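Local coordinates for protein ofchtiv-allosamidin (Ostrinia furnacalis, PDB 6JMB) that probably hydrolyses the beta-1,4 linkages of chitin as a group IV insect chitinase of glycosyl hydrolase family 18, and here holds the inhibitor allosamidin, at residues 325-330 with 361-366. Numbering follows the deposited sequence.
Sequences ESMTAK and FPLLNT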
# COMPACT_ATOMS: atom_id res chain seq x y z
N GLU A 325 9.95 -13.67 -8.06
CA GLU A 325 9.09 -14.76 -8.49
C GLU A 325 7.66 -14.59 -7.99
O GLU A 325 6.70 -14.79 -8.74
CB GLU A 325 9.70 -16.09 -8.03
CG GLU A 325 11.16 -16.25 -8.45
CD GLU A 325 12.16 -15.90 -7.34
OE1 GLU A 325 12.44 -14.69 -7.11
OE2 GLU A 325 12.68 -16.84 -6.70
N SER A 326 7.48 -14.21 -6.72
CA SER A 326 6.12 -14.05 -6.22
C SER A 326 5.47 -12.79 -6.78
O SER A 326 4.25 -12.78 -7.00
CB SER A 326 6.09 -14.07 -4.68
OG SER A 326 6.69 -12.90 -4.13
N MET A 327 6.25 -11.74 -7.01
CA MET A 327 5.72 -10.56 -7.68
C MET A 327 5.24 -10.91 -9.08
O MET A 327 4.18 -10.43 -9.52
CB MET A 327 6.80 -9.47 -7.74
CG MET A 327 6.30 -8.08 -8.03
SD MET A 327 5.10 -7.51 -6.81
CE MET A 327 6.10 -7.39 -5.33
N THR A 328 5.99 -11.75 -9.80
CA THR A 328 5.56 -12.20 -11.12
C THR A 328 4.21 -12.90 -11.06
O THR A 328 3.31 -12.61 -11.86
CB THR A 328 6.63 -13.11 -11.74
OG1 THR A 328 7.84 -12.36 -11.91
CG2 THR A 328 6.17 -13.63 -13.11
N ALA A 329 4.04 -13.80 -10.10
CA ALA A 329 2.76 -14.49 -9.94
C ALA A 329 1.64 -13.51 -9.65
O ALA A 329 0.52 -13.67 -10.16
CB ALA A 329 2.86 -15.56 -8.85
N LYS A 330 1.90 -12.50 -8.83
CA LYS A 330 0.88 -11.51 -8.51
C LYS A 330 0.46 -10.72 -9.74
O LYS A 330 -0.74 -10.49 -9.96
CB LYS A 330 1.40 -10.57 -7.42
CG LYS A 330 1.28 -11.15 -6.00
CD LYS A 330 2.09 -10.35 -4.98
CE LYS A 330 1.77 -10.75 -3.54
NZ LYS A 330 2.26 -12.13 -3.22
N PHE A 361 15.99 -1.72 -8.56
CA PHE A 361 14.54 -1.80 -8.57
C PHE A 361 14.01 -3.12 -9.14
O PHE A 361 13.20 -3.12 -10.07
CB PHE A 361 13.92 -0.63 -9.32
CG PHE A 361 14.05 0.70 -8.61
CD1 PHE A 361 13.26 1.00 -7.51
CD2 PHE A 361 14.93 1.67 -9.08
CE1 PHE A 361 13.36 2.22 -6.87
CE2 PHE A 361 15.04 2.90 -8.44
CZ PHE A 361 14.26 3.17 -7.35
N PRO A 362 14.45 -4.27 -8.61
CA PRO A 362 14.02 -5.54 -9.21
C PRO A 362 12.52 -5.78 -9.09
O PRO A 362 11.91 -6.30 -10.03
CB PRO A 362 14.83 -6.59 -8.43
CG PRO A 362 15.14 -5.92 -7.12
CD PRO A 362 15.37 -4.48 -7.47
N LEU A 363 11.92 -5.43 -7.95
CA LEU A 363 10.48 -5.65 -7.82
C LEU A 363 9.70 -4.75 -8.76
O LEU A 363 8.76 -5.20 -9.42
CB LEU A 363 10.05 -5.42 -6.37
CG LEU A 363 10.68 -6.36 -5.34
CD1 LEU A 363 10.06 -6.11 -3.97
CD2 LEU A 363 10.52 -7.82 -5.77
N LEU A 364 10.09 -3.47 -8.83
CA LEU A 364 9.37 -2.52 -9.67
C LEU A 364 9.58 -2.82 -11.15
O LEU A 364 8.63 -2.74 -11.95
CB LEU A 364 9.80 -1.10 -9.31
CG LEU A 364 9.01 0.05 -9.91
CD1 LEU A 364 7.51 -0.13 -9.74
CD2 LEU A 364 9.46 1.35 -9.28
N ASN A 365 10.80 -3.19 -11.55
CA ASN A 365 11.02 -3.60 -12.93
C ASN A 365 10.21 -4.84 -13.28
O ASN A 365 9.66 -4.94 -14.38
CB ASN A 365 12.51 -3.83 -13.20
CG ASN A 365 13.24 -2.56 -13.58
OD1 ASN A 365 13.00 -2.00 -14.65
ND2 ASN A 365 14.13 -2.11 -12.71
N THR A 366 10.10 -5.78 -12.34
CA THR A 366 9.28 -6.97 -12.57
C THR A 366 7.83 -6.58 -12.86
O THR A 366 7.21 -7.09 -13.80
CB THR A 366 9.36 -7.92 -11.38
OG1 THR A 366 10.70 -8.39 -11.24
CG2 THR A 366 8.43 -9.11 -11.58
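Met-327 and Thr-328 meet Leu-363 and Thr-366 where two helices, 324-336 and 362-373, pack side by side on the outside of the TIM barrel of this family 18 chitinase. The short segments run nearly parallel, their axes 9.5 Å apart and inclined by 27°, and no hydrogen bond joins them.

Van der Waals packing fills the side toward the barrel. Met-327 leaves its helix facing the partner; with CG anti to the backbone N (chi1 -163°), CG passes Leu-363 O at 4.0 Å, and the bends at the next two torsions bring the terminal CE round toward the leucine. There CE makes the apolar contact, 4.4 Å from Leu-363 CD1. Both side chains also rest on Phe-249 of the barrel strand 243-256, so the helix pair is packed jointly against the wall. The Met-327 side chain is about 13 Å from the bound allosamizoline, and the contact does not touch the inhibitor.

Toward the partly exposed side, two threonines cross at about a right angle. Thr-366 turns CG2 anti to its own N, pointing the methyl at the other helix, where it sits 3.3 Å from Thr-328 OG1 and 4.2 Å from Met-327 CB. This is a methyl against a hydroxyl, not a polar bond: Thr-328 OG1 pairs with Val-324 O one turn back in its own helix.

At the start of helix 362-373, the bonds are made locally: Asp-350, from the preceding loop, accepts through its carboxylate from the backbone N of Leu-363 and Leu-364. Asn-365 ND2 folds back to hydrogen-bond Phe-361 O at 3.0 Å, from above the carbonyl plane. Thr-366 OG1 donates to Pro-362 O at 2.7 Å, and Thr-366 N reaches the same oxygen from the opposite face of its plane.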